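Local coordinates for protein COG0778: Nitroreductase (Streptococcus pneumoniae, PDB 2B67) that probably catalyses NAD(P)H-dependent reduction with a bound flavin mononucleotide, as a dimeric member of the nitroreductase family, at residues A58-L63 and E166-E171; T83-A88 and D129-N134; Q149-N154 and I180-T185. All blocks are in the same frame, centred on the assembly; numbering follows the deposited sequence. Where two conformers were deposited one is given.

How the interactions relate
The three contacts lie in one alpha-beta sandwich around an antiparallel sheet. Interaction 1 joins helices 57-61 and 161-168, which pack on strand 77-84 through L60 and L168. Interaction 2 packs the end of that strand on helix 124-148. Interaction 3 pairs strand 152-156 with strand 174-183, the neighbour of 77-84. Interactions 2 and 3 lie on opposite sides of the chain's centre, with their own centres 26 Å apart. Interaction 1 is 21 Å from interaction 2 and 20 Å from interaction 3, centre to centre. L133 of interaction 2 lines one FMN pocket and N154 of interaction 3 lines another. The side chain of L63 is about 12 Å from FMN. Interactions 1 and 2 also touch the second subunit.

Interaction 1: residues A58-L63 and E166-E171; sequences AELAKL and EVLEIE
Helices 57-61 and 161-168 pack together at their C-terminal ends, with V167 set against E59 and L63. Both belong to the helical layer on one side of the sheet in the nitroreductase alpha-beta sandwich. No hydrogen bond crosses between the segments, and the contact is mainly apolar. V167 carries most of it, and its two methyls divide the work. CG1 lies anti to the backbone N (chi1 173°) and meets the first helix, with V167 CG1 3.8 Å from E59 CB and 3.9 Å from L60 N. CG2 takes the position beside the backbone N, and V167 CG2 reaches L63 CD1 at 3.9 Å. The E59 and L63 side chains each run past V167 in the opposite direction to it, E59 along CG1 and L63 along CG2. The carboxylate of E59 also lies near V167, but E59 was modelled in two conformers and this placement is less certain. Deeper in, one leucine methyl from each helix meets, with L60 CD1 4.3 Å from L168 CD1. The sheet lies beneath this pair: L60 also packs on T78, and L168 packs on A80 and V53. V72 of helix 68-74 borders L60 as well. After L168 the chain leaves the helix at E169 with positive phi (57°), in a Schellman motif. This turn also faces the dimer partner: R204 of the second subunit bonds through NE to L168 O and through NH2 to E169 O. One of the bonds within the turn runs from E169 N to E166 O at 3.3 Å.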
ATOM      1  N   ALA A  58      21.869   2.263  15.137  1.00 16.79           N
ATOM      2  CA  ALA A  58      22.294   1.160  16.013  1.00 16.24           C
ATOM      3  C   ALA A  58      21.262   0.889  17.110  1.00 15.94           C
ATOM      4  O   ALA A  58      21.004  -0.263  17.431  1.00 16.04           O
ATOM      5  CB  ALA A  58      23.673   1.442  16.632  1.00 16.13           C
ATOM      6  N   GLU A  59      20.750   1.972  17.703  0.50 15.68           N
ATOM      7  CA  GLU A  59      19.660   1.957  18.676  0.50 15.56           C
ATOM      8  C   GLU A  59      18.426   1.279  18.074  0.50 14.69           C
ATOM      9  O   GLU A  59      17.898   0.303  18.622  0.50 14.00           O
ATOM     10  CB  GLU A  59      19.283   3.397  19.065  0.50 16.38           C
ATOM     11  CG  GLU A  59      19.701   3.875  20.469  0.50 18.64           C
ATOM     12  CD  GLU A  59      18.637   4.770  21.137  0.50 23.74           C
ATOM     13  OE1 GLU A  59      18.005   4.324  22.131  0.50 23.03           O
ATOM     14  OE2 GLU A  59      18.420   5.912  20.660  0.50 24.08           O
ATOM     15  N   LEU A  60      17.986   1.799  16.932  1.00 13.54           N
ATOM     16  CA  LEU A  60      16.797   1.269  16.242  1.00 13.08           C
ATOM     17  C   LEU A  60      16.924  -0.217  15.973  1.00 13.38           C
ATOM     18  O   LEU A  60      15.980  -0.977  16.180  1.00 12.86           O
ATOM     19  CB  LEU A  60      16.525   2.050  14.933  1.00 12.86           C
ATOM     20  CG  LEU A  60      15.340   1.576  14.101  1.00 12.45           C
ATOM     21  CD1 LEU A  60      14.006   1.700  14.909  1.00 11.67           C
ATOM     22  CD2 LEU A  60      15.269   2.342  12.771  1.00  9.89           C
ATOM     23  N   ALA A  61      18.111  -0.642  15.524  1.00 13.98           N
ATOM     24  CA  ALA A  61      18.341  -2.030  15.173  1.00 13.71           C
ATOM     25  C   ALA A  61      18.095  -2.995  16.335  1.00 14.21           C
ATOM     26  O   ALA A  61      17.722  -4.148  16.100  1.00 13.64           O
ATOM     27  CB  ALA A  61      19.770  -2.209  14.653  1.00 14.06           C
ATOM     28  N   LYS A  62      18.318  -2.535  17.567  1.00 14.64           N
ATOM     29  CA  LYS A  62      18.057  -3.358  18.784  1.00 15.60           C
ATOM     30  C   LYS A  62      16.598  -3.722  18.939  1.00 16.10           C
ATOM     31  O   LYS A  62      16.275  -4.654  19.713  1.00 16.25           O
ATOM     32  CB  LYS A  62      18.506  -2.628  20.048  1.00 15.94           C
ATOM     33  CG  LYS A  62      19.995  -2.384  20.113  1.00 18.28           C
ATOM     34  CD  LYS A  62      20.325  -1.646  21.396  1.00 22.82           C
ATOM     35  CE  LYS A  62      21.785  -1.269  21.400  1.00 25.00           C
ATOM     36  NZ  LYS A  62      22.011  -0.231  22.451  1.00 28.94           N
ATOM     37  N   LEU A  63      15.723  -3.011  18.197  1.00 15.47           N
ATOM     38  CA  LEU A  63      14.265  -3.279  18.193  1.00 15.78           C
ATOM     39  C   LEU A  63      13.802  -4.276  17.122  1.00 16.18           C
ATOM     40  O   LEU A  63      12.628  -4.684  17.067  1.00 15.05           O
ATOM     41  CB  LEU A  63      13.504  -1.974  18.018  1.00 15.82           C
ATOM     42  CG  LEU A  63      13.795  -0.852  19.005  1.00 15.09           C
ATOM     43  CD1 LEU A  63      12.801   0.227  18.720  1.00 15.09           C
ATOM     44  CD2 LEU A  63      13.741  -1.319  20.495  1.00 14.89           C
ATOM     45  N   GLU A 166       9.922   5.986  21.440  1.00 18.50           N
ATOM     46  CA  GLU A 166      10.896   6.344  22.465  1.00 21.25           C
ATOM     47  C   GLU A 166      12.308   6.439  21.874  1.00 20.34           C
ATOM     48  O   GLU A 166      12.947   7.479  21.956  1.00 20.74           O
ATOM     49  CB  GLU A 166      10.812   5.293  23.577  1.00 21.36           C
ATOM     50  CG  GLU A 166      11.816   5.391  24.691  1.00 25.57           C
ATOM     51  CD  GLU A 166      11.437   4.500  25.867  1.00 28.01           C
ATOM     52  OE1 GLU A 166      11.423   5.033  27.013  1.00 37.45           O
ATOM     53  OE2 GLU A 166      11.122   3.281  25.656  1.00 34.93           O
ATOM     54  N   VAL A 167      12.767   5.368  21.227  1.00 19.80           N
ATOM     55  CA  VAL A 167      14.067   5.334  20.562  1.00 19.22           C
ATOM     56  C   VAL A 167      14.269   6.451  19.518  1.00 19.70           C
ATOM     57  O   VAL A 167      15.324   7.071  19.466  1.00 20.44           O
ATOM     58  CB  VAL A 167      14.311   3.934  19.947  1.00 18.68           C
ATOM     59  CG1 VAL A 167      15.556   3.887  19.097  1.00 18.03           C
ATOM     60  CG2 VAL A 167      14.392   2.875  21.060  1.00 19.76           C
ATOM     61  N   LEU A 168      13.262   6.718  18.696  1.00 19.42           N
ATOM     62  CA  LEU A 168      13.395   7.719  17.646  1.00 18.91           C
ATOM     63  C   LEU A 168      12.928   9.123  18.041  1.00 19.62           C
ATOM     64  O   LEU A 168      12.992  10.040  17.215  1.00 19.56           O
ATOM     65  CB  LEU A 168      12.667   7.257  16.366  1.00 18.54           C
ATOM     66  CG  LEU A 168      13.165   5.963  15.730  1.00 17.20           C
ATOM     67  CD1 LEU A 168      12.548   5.697  14.365  1.00 14.34           C
ATOM     68  CD2 LEU A 168      14.665   6.007  15.612  1.00 10.63           C
ATOM     69  N   GLU A 169      12.447   9.276  19.279  1.00 19.31           N
ATOM     70  CA  GLU A 169      11.977  10.562  19.804  1.00 21.17           C
ATOM     71  C   GLU A 169      10.869  11.165  18.942  1.00 20.26           C
ATOM     72  O   GLU A 169      10.969  12.304  18.470  1.00 20.58           O
ATOM     73  CB  GLU A 169      13.138  11.564  20.007  1.00 20.68           C
ATOM     74  CG  GLU A 169      14.261  10.981  20.850  1.00 23.80           C
ATOM     75  CD  GLU A 169      15.461  11.926  21.028  1.00 26.33           C
ATOM     76  OE1 GLU A 169      15.572  12.962  20.301  1.00 29.87           O
ATOM     77  OE2 GLU A 169      16.306  11.601  21.908  1.00 33.18           O
ATOM     78  N   ILE A 170       9.811  10.386  18.749  1.00 19.20           N
ATOM     79  CA  ILE A 170       8.668  10.818  17.955  1.00 18.31           C
ATOM     80  C   ILE A 170       7.423  10.751  18.850  1.00 18.66           C
ATOM     81  O   ILE A 170       7.234   9.769  19.567  1.00 18.23           O
ATOM     82  CB  ILE A 170       8.455   9.870  16.739  1.00 17.85           C
ATOM     83  CG1 ILE A 170       9.696   9.819  15.830  1.00 14.86           C
ATOM     84  CG2 ILE A 170       7.133  10.216  16.054  1.00 16.17           C
ATOM     85  CD1 ILE A 170      10.008  11.133  15.007  1.00 16.86           C
ATOM     86  N   GLU A 171       6.581  11.778  18.788  1.00 19.71           N
ATOM     87  CA  GLU A 171       5.313  11.824  19.533  1.00 22.11           C
ATOM     88  C   GLU A 171       4.433  10.578  19.394  1.00 21.74           C
ATOM     89  O   GLU A 171       4.262  10.044  18.278  1.00 22.07           O
ATOM     90  CB  GLU A 171       4.499  13.076  19.149  1.00 22.68           C
ATOM     91  CG  GLU A 171       5.133  14.394  19.596  1.00 29.26           C
ATOM     92  CD  GLU A 171       5.287  14.537  21.125  1.00 37.17           C
ATOM     93  OE1 GLU A 171       4.473  13.959  21.891  1.00 39.93           O
ATOM     94  OE2 GLU A 171       6.230  15.245  21.553  1.00 40.11           O
TER

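Interaction 2: residues T83-A88 and D129-N134; sequences TDTDLA and DYLALN
L131 of helix 124-148 packs against T83, T85 and L87, where strand 77-84 of the nitroreductase sheet gives way to helix 87-98. Its CG lies beside the backbone N (chi1 -65°) and, with chi2 extended, both methyls reach the turn. CD2 makes the shorter contacts: L131 CD2 is 3.1 Å from D84 O, a tight approach, and 3.7 Å from L87 CD2. The other methyl, L131 CD1, meets T85 CA at 3.8 Å. T83 crosses the base of the leucine, with T83 OG1 3.7 Å from L131 CB. That hydroxyl has its polar partner in E177. L87 also reaches Y130 with both methyls, and L87 CD2 is 3.8 Å from Y130 CE2. F119 meets the Y130 ring edge-to-face.

The next shell fixes the turn. D84 OD1 accepts from D86 N at 3.1 Å, forming an Asx turn. D84 OD2 makes salt bridges to R173 and R90. D86 is the N-cap of helix 87-98, with its OD1 bonded to K89 N. On the other segment, Y130 OH bonds to H43 and S45, and N134 OD1 accepts from A42 N. A42 and H43 line an FMN pocket, as does L133. D129 and A132 of this helix pack on the same residues of the second subunit. N134 ND2 lies 3.4 Å above the Y130 ring plane, offset toward the rim. Y130 O accepts from N134 N and N134 ND2, on opposite faces of its carbonyl plane. The side-chain bond, N134 ND2 to Y130 O, is 2.7 Å.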
ATOM      1  N   THR A  83       2.236   6.488  11.004  1.00 12.81           N
ATOM      2  CA  THR A  83       0.964   7.038  10.588  1.00 13.72           C
ATOM      3  C   THR A  83       0.368   7.806  11.768  1.00 13.84           C
ATOM      4  O   THR A  83       0.657   7.499  12.931  1.00 12.92           O
ATOM      5  CB  THR A  83      -0.005   5.948  10.146  1.00 14.63           C
ATOM      6  OG1 THR A  83      -0.039   4.943  11.163  1.00 16.87           O
ATOM      7  CG2 THR A  83       0.468   5.299   8.839  1.00 14.17           C
ATOM      8  N   ASP A  84      -0.478   8.776  11.431  1.00 13.24           N
ATOM      9  CA  ASP A  84      -1.124   9.680  12.371  1.00 12.69           C
ATOM     10  C   ASP A  84      -2.354   9.062  12.976  1.00 12.44           C
ATOM     11  O   ASP A  84      -3.385   8.954  12.311  1.00 13.12           O
ATOM     12  CB  ASP A  84      -1.537  10.969  11.630  1.00 12.58           C
ATOM     13  CG  ASP A  84      -1.692  12.177  12.561  1.00 14.00           C
ATOM     14  OD1 ASP A  84      -1.975  11.985  13.772  1.00 14.11           O
ATOM     15  OD2 ASP A  84      -1.561  13.324  12.057  1.00 14.93           O
ATOM     16  N   THR A  85      -2.278   8.696  14.251  1.00 12.17           N
ATOM     17  CA  THR A  85      -3.416   8.094  14.893  1.00 13.37           C
ATOM     18  C   THR A  85      -4.506   9.107  15.253  1.00 14.99           C
ATOM     19  O   THR A  85      -5.607   8.698  15.595  1.00 15.39           O
ATOM     20  CB  THR A  85      -3.039   7.317  16.165  1.00 13.43           C
ATOM     21  OG1 THR A  85      -2.564   8.254  17.149  1.00 12.96           O
ATOM     22  CG2 THR A  85      -1.932   6.246  15.838  1.00 12.21           C
ATOM     23  N   ASP A  86      -4.190  10.409  15.192  1.00 16.50           N
ATOM     24  CA  ASP A  86      -5.180  11.463  15.426  1.00 17.01           C
ATOM     25  C   ASP A  86      -5.669  11.971  14.069  1.00 16.84           C
ATOM     26  O   ASP A  86      -5.163  12.968  13.506  1.00 15.29           O
ATOM     27  CB  ASP A  86      -4.603  12.620  16.269  1.00 17.70           C
ATOM     28  CG  ASP A  86      -5.726  13.486  16.937  1.00 20.36           C
ATOM     29  OD1 ASP A  86      -6.859  13.527  16.399  1.00 20.96           O
ATOM     30  OD2 ASP A  86      -5.483  14.102  18.011  1.00 22.99           O
ATOM     31  N   LEU A  87      -6.648  11.260  13.546  1.00 17.35           N
ATOM     32  CA  LEU A  87      -7.117  11.501  12.205  1.00 17.33           C
ATOM     33  C   LEU A  87      -7.842  12.849  12.090  1.00 17.92           C
ATOM     34  O   LEU A  87      -7.791  13.489  11.032  1.00 17.91           O
ATOM     35  CB  LEU A  87      -7.989  10.329  11.767  1.00 17.24           C
ATOM     36  CG  LEU A  87      -7.302   9.016  11.331  1.00 17.74           C
ATOM     37  CD1 LEU A  87      -8.384   8.008  10.978  1.00 16.75           C
ATOM     38  CD2 LEU A  87      -6.385   9.244  10.101  1.00 16.26           C
ATOM     39  N   ALA A  88      -8.511  13.277  13.168  1.00 18.14           N
ATOM     40  CA  ALA A  88      -9.097  14.633  13.238  1.00 17.74           C
ATOM     41  C   ALA A  88      -8.002  15.688  13.125  1.00 17.25           C
ATOM     42  O   ALA A  88      -8.088  16.601  12.321  1.00 18.25           O
ATOM     43  CB  ALA A  88      -9.910  14.831  14.557  1.00 17.83           C
ATOM     44  N   ASP A 129      -7.128  -0.186  10.608  1.00 14.93           N
ATOM     45  CA  ASP A 129      -7.115  -0.645   9.201  1.00 15.61           C
ATOM     46  C   ASP A 129      -6.850   0.473   8.218  1.00 14.83           C
ATOM     47  O   ASP A 129      -6.129   0.286   7.216  1.00 15.26           O
ATOM     48  CB  ASP A 129      -8.438  -1.344   8.812  1.00 15.54           C
ATOM     49  CG  ASP A 129      -8.609  -2.743   9.478  1.00 18.60           C
ATOM     50  OD1 ASP A 129      -7.699  -3.213  10.192  1.00 17.29           O
ATOM     51  OD2 ASP A 129      -9.678  -3.371   9.292  1.00 20.48           O
ATOM     52  N   TYR A 130      -7.449   1.628   8.496  1.00 14.18           N
ATOM     53  CA  TYR A 130      -7.324   2.827   7.640  1.00 13.68           C
ATOM     54  C   TYR A 130      -5.852   3.269   7.601  1.00 12.90           C
ATOM     55  O   TYR A 130      -5.268   3.476   6.539  1.00 12.20           O
ATOM     56  CB  TYR A 130      -8.228   3.914   8.212  1.00 14.13           C
ATOM     57  CG  TYR A 130      -8.332   5.212   7.480  1.00 14.49           C
ATOM     58  CD1 TYR A 130      -9.434   5.486   6.659  1.00 16.44           C
ATOM     59  CD2 TYR A 130      -7.372   6.201   7.653  1.00 14.98           C
ATOM     60  CE1 TYR A 130      -9.565   6.743   6.004  1.00 15.09           C
ATOM     61  CE2 TYR A 130      -7.470   7.444   6.991  1.00 13.52           C
ATOM     62  CZ  TYR A 130      -8.581   7.729   6.203  1.00 15.54           C
ATOM     63  OH  TYR A 130      -8.647   8.985   5.556  1.00 15.91           O
ATOM     64  N   LEU A 131      -5.243   3.355   8.769  1.00 12.01           N
ATOM     65  CA  LEU A 131      -3.847   3.778   8.855  1.00 11.58           C
ATOM     66  C   LEU A 131      -2.933   2.742   8.176  1.00 11.67           C
ATOM     67  O   LEU A 131      -2.010   3.086   7.432  1.00 10.70           O
ATOM     68  CB  LEU A 131      -3.470   3.979  10.314  1.00 11.38           C
ATOM     69  CG  LEU A 131      -4.172   5.115  11.096  1.00 12.39           C
ATOM     70  CD1 LEU A 131      -3.632   5.136  12.535  1.00 13.99           C
ATOM     71  CD2 LEU A 131      -4.006   6.495  10.480  1.00 11.85           C
ATOM     72  N   ALA A 132      -3.210   1.457   8.421  1.00 11.02           N
ATOM     73  CA  ALA A 132      -2.373   0.400   7.877  1.00 10.50           C
ATOM     74  C   ALA A 132      -2.461   0.390   6.337  1.00 11.45           C
ATOM     75  O   ALA A 132      -1.446   0.231   5.630  1.00 10.22           O
ATOM     76  CB  ALA A 132      -2.746  -0.975   8.473  1.00  8.96           C
ATOM     77  N   LEU A 133      -3.676   0.566   5.822  1.00 12.19           N
ATOM     78  CA  LEU A 133      -3.867   0.579   4.391  1.00 12.58           C
ATOM     79  C   LEU A 133      -3.132   1.732   3.740  1.00 12.25           C
ATOM     80  O   LEU A 133      -2.403   1.533   2.762  1.00 12.04           O
ATOM     81  CB  LEU A 133      -5.354   0.571   3.996  1.00 12.79           C
ATOM     82  CG  LEU A 133      -5.425   0.305   2.474  1.00 16.68           C
ATOM     83  CD1 LEU A 133      -6.392  -0.817   2.135  1.00 16.85           C
ATOM     84  CD2 LEU A 133      -5.743   1.597   1.771  1.00 16.71           C
ATOM     85  N   ASN A 134      -3.335   2.939   4.259  1.00 12.18           N
ATOM     86  CA  ASN A 134      -2.685   4.129   3.699  1.00 12.25           C
ATOM     87  C   ASN A 134      -1.146   4.039   3.805  1.00 11.47           C
ATOM     88  O   ASN A 134      -0.436   4.546   2.962  1.00 11.59           O
ATOM     89  CB  ASN A 134      -3.241   5.411   4.367  1.00 11.98           C
ATOM     90  CG  ASN A 134      -4.683   5.729   3.909  1.00 15.81           C
ATOM     91  OD1 ASN A 134      -4.893   6.136   2.766  1.00 12.10           O
ATOM     92  ND2 ASN A 134      -5.682   5.461   4.773  1.00 14.09           N
TER

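Interaction 3: residues Q149-N154 and I180-T185; sequences QGIGSN and ITVGYT
Y184 and I151 cross obliquely, with the phenol end of Y184 beside CG1 of I151. I151 CG1 is 3.7 Å from Y184 CZ. The other branch of I151 turns to V182: CG2 stands anti to the backbone N (chi1 -56° for CG1), and I151 CG2 presses on V182 CG1 at 3.4 Å, tighter than usual van der Waals contact. A water in the plane of the Y184 ring, at its edge, bridges Y184 OH to Q149 O. K22 makes a cation-pi contact with the same ring.

These side chains flank one end of an antiparallel ladder between strands 152-156 and 174-183 of the nitroreductase sheet. G152 and G183 form a hydrogen-bonded pair. G183 N donates to G152 O at 3.1 Å, while the return bond from G152 N is weak. S153 and V182 form a non-hydrogen-bonded pair, and both side chains pack on L146 of helix 124-148. N154 and T181 form the next hydrogen-bonded pair. N154 CB lies 3.5 Å from T181 OG1, and the N154 side chain continues on to touch FMN. T181 N donates to N154 O at 2.9 Å. N154 N bonds to T181 O at 3.2 Å and weakly to T181 OG1.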
ATOM      1  N   GLN A 149      15.678   5.247  -8.719  1.00 20.48           N
ATOM      2  CA  GLN A 149      16.930   5.939  -8.608  1.00 21.10           C
ATOM      3  C   GLN A 149      18.097   4.993  -8.464  1.00 19.98           C
ATOM      4  O   GLN A 149      19.197   5.445  -8.229  1.00 20.53           O
ATOM      5  CB  GLN A 149      16.940   6.857  -7.411  1.00 21.14           C
ATOM      6  CG  GLN A 149      15.878   7.909  -7.384  1.00 25.48           C
ATOM      7  CD  GLN A 149      16.214   8.968  -6.344  1.00 31.34           C
ATOM      8  OE1 GLN A 149      17.390   9.308  -6.181  1.00 34.89           O
ATOM      9  NE2 GLN A 149      15.200   9.506  -5.654  1.00 30.62           N
ATOM     10  N   GLY A 150      17.872   3.691  -8.587  1.00 19.84           N
ATOM     11  CA  GLY A 150      18.972   2.707  -8.485  1.00 19.56           C
ATOM     12  C   GLY A 150      19.308   2.325  -7.047  1.00 19.03           C
ATOM     13  O   GLY A 150      20.391   1.778  -6.777  1.00 19.04           O
ATOM     14  N   ILE A 151      18.390   2.621  -6.118  1.00 17.80           N
ATOM     15  CA  ILE A 151      18.615   2.374  -4.675  1.00 16.82           C
ATOM     16  C   ILE A 151      17.749   1.190  -4.200  1.00 15.99           C
ATOM     17  O   ILE A 151      16.531   1.145  -4.476  1.00 15.38           O
ATOM     18  CB  ILE A 151      18.393   3.658  -3.831  1.00 17.34           C
ATOM     19  CG1 ILE A 151      19.309   4.796  -4.354  1.00 17.81           C
ATOM     20  CG2 ILE A 151      18.676   3.417  -2.298  1.00 16.53           C
ATOM     21  CD1 ILE A 151      18.963   6.198  -3.827  1.00 17.46           C
ATOM     22  N   GLY A 152      18.392   0.238  -3.530  1.00 14.74           N
ATOM     23  CA  GLY A 152      17.751  -0.963  -2.984  1.00 14.53           C
ATOM     24  C   GLY A 152      17.052  -0.618  -1.678  1.00 14.84           C
ATOM     25  O   GLY A 152      17.261   0.483  -1.136  1.00 15.13           O
ATOM     26  N   SER A 153      16.189  -1.519  -1.197  1.00 14.43           N
ATOM     27  CA  SER A 153      15.411  -1.314   0.032  1.00 14.37           C
ATOM     28  C   SER A 153      14.801  -2.626   0.446  1.00 14.31           C
ATOM     29  O   SER A 153      14.708  -3.545  -0.359  1.00 13.66           O
ATOM     30  CB  SER A 153      14.269  -0.296  -0.183  1.00 13.72           C
ATOM     31  OG  SER A 153      13.458  -0.635  -1.313  1.00 16.73           O
ATOM     32  N   ASN A 154      14.364  -2.702   1.697  1.00 14.23           N
ATOM     33  CA  ASN A 154      13.521  -3.806   2.141  1.00 14.25           C
ATOM     34  C   ASN A 154      12.494  -3.263   3.145  1.00 14.47           C
ATOM     35  O   ASN A 154      12.840  -2.408   3.957  1.00 14.59           O
ATOM     36  CB  ASN A 154      14.375  -4.890   2.784  1.00 14.01           C
ATOM     37  CG  ASN A 154      13.636  -6.179   2.988  1.00 15.76           C
ATOM     38  OD1 ASN A 154      13.952  -6.934   3.894  1.00 18.12           O
ATOM     39  ND2 ASN A 154      12.657  -6.449   2.145  1.00 14.03           N
ATOM     40  N   ILE A 180      11.802   0.686   6.632  1.00 13.92           N
ATOM     41  CA  ILE A 180      12.253   0.492   5.262  1.00 13.80           C
ATOM     42  C   ILE A 180      13.736   0.739   5.278  1.00 13.66           C
ATOM     43  O   ILE A 180      14.156   1.902   5.418  1.00 12.92           O
ATOM     44  CB  ILE A 180      11.691   1.559   4.272  1.00 13.30           C
ATOM     45  CG1 ILE A 180      10.239   1.951   4.582  1.00 17.48           C
ATOM     46  CG2 ILE A 180      11.948   1.120   2.830  1.00 14.43           C
ATOM     47  CD1 ILE A 180       9.245   1.176   3.949  1.00 17.28           C
ATOM     48  N   THR A 181      14.526  -0.316   5.123  1.00 13.55           N
ATOM     49  CA  THR A 181      15.968  -0.132   4.999  1.00 14.07           C
ATOM     50  C   THR A 181      16.315   0.376   3.614  1.00 14.69           C
ATOM     51  O   THR A 181      15.667   0.019   2.635  1.00 13.68           O
ATOM     52  CB  THR A 181      16.732  -1.418   5.263  1.00 13.92           C
ATOM     53  OG1 THR A 181      16.200  -2.463   4.430  1.00 16.81           O
ATOM     54  CG2 THR A 181      16.619  -1.793   6.796  1.00 10.36           C
ATOM     55  N   VAL A 182      17.343   1.212   3.538  1.00 15.40           N
ATOM     56  CA  VAL A 182      17.694   1.859   2.268  1.00 14.99           C
ATOM     57  C   VAL A 182      19.182   1.757   2.027  1.00 16.16           C
ATOM     58  O   VAL A 182      19.985   2.057   2.914  1.00 15.50           O
ATOM     59  CB  VAL A 182      17.225   3.323   2.220  1.00 14.61           C
ATOM     60  CG1 VAL A 182      17.472   3.893   0.819  1.00 13.99           C
ATOM     61  CG2 VAL A 182      15.698   3.394   2.539  1.00 12.17           C
ATOM     62  N   GLY A 183      19.548   1.273   0.850  1.00 16.43           N
ATOM     63  CA  GLY A 183      20.951   1.156   0.514  1.00 18.09           C
ATOM     64  C   GLY A 183      21.161   0.506  -0.818  1.00 19.41           C
ATOM     65  O   GLY A 183      20.231  -0.009  -1.447  1.00 18.62           O
ATOM     66  N   TYR A 184      22.413   0.505  -1.252  1.00 21.82           N
ATOM     67  CA  TYR A 184      22.778  -0.180  -2.476  1.00 23.41           C
ATOM     68  C   TYR A 184      23.063  -1.631  -2.170  1.00 25.83           C
ATOM     69  O   TYR A 184      23.620  -1.948  -1.113  1.00 27.17           O
ATOM     70  CB  TYR A 184      23.983   0.519  -3.090  1.00 22.61           C
ATOM     71  CG  TYR A 184      23.647   1.917  -3.518  1.00 21.83           C
ATOM     72  CD1 TYR A 184      23.865   3.000  -2.665  1.00 18.51           C
ATOM     73  CD2 TYR A 184      23.079   2.160  -4.773  1.00 19.05           C
ATOM     74  CE1 TYR A 184      23.565   4.306  -3.078  1.00 19.88           C
ATOM     75  CE2 TYR A 184      22.774   3.451  -5.181  1.00 19.06           C
ATOM     76  CZ  TYR A 184      23.014   4.517  -4.332  1.00 19.87           C
ATOM     77  OH  TYR A 184      22.698   5.803  -4.730  1.00 20.57           O
ATOM     78  N   THR A 185      22.693  -2.506  -3.095  1.00 28.60           N
ATOM     79  CA  THR A 185      22.690  -3.956  -2.884  1.00 31.16           C
ATOM     80  C   THR A 185      24.010  -4.639  -3.225  1.00 33.11           C
ATOM     81  O   THR A 185      24.555  -4.436  -4.310  1.00 31.67           O
ATOM     82  CB  THR A 185      21.670  -4.611  -3.783  1.00 31.40           C
ATOM     83  OG1 THR A 185      20.441  -3.875  -3.723  1.00 33.89           O
ATOM     84  CG2 THR A 185      21.474  -6.089  -3.392  1.00 31.60           C
TER
HETATM   85  O   HOH W   1      21.558   6.223  -7.131  1.00 28.26           O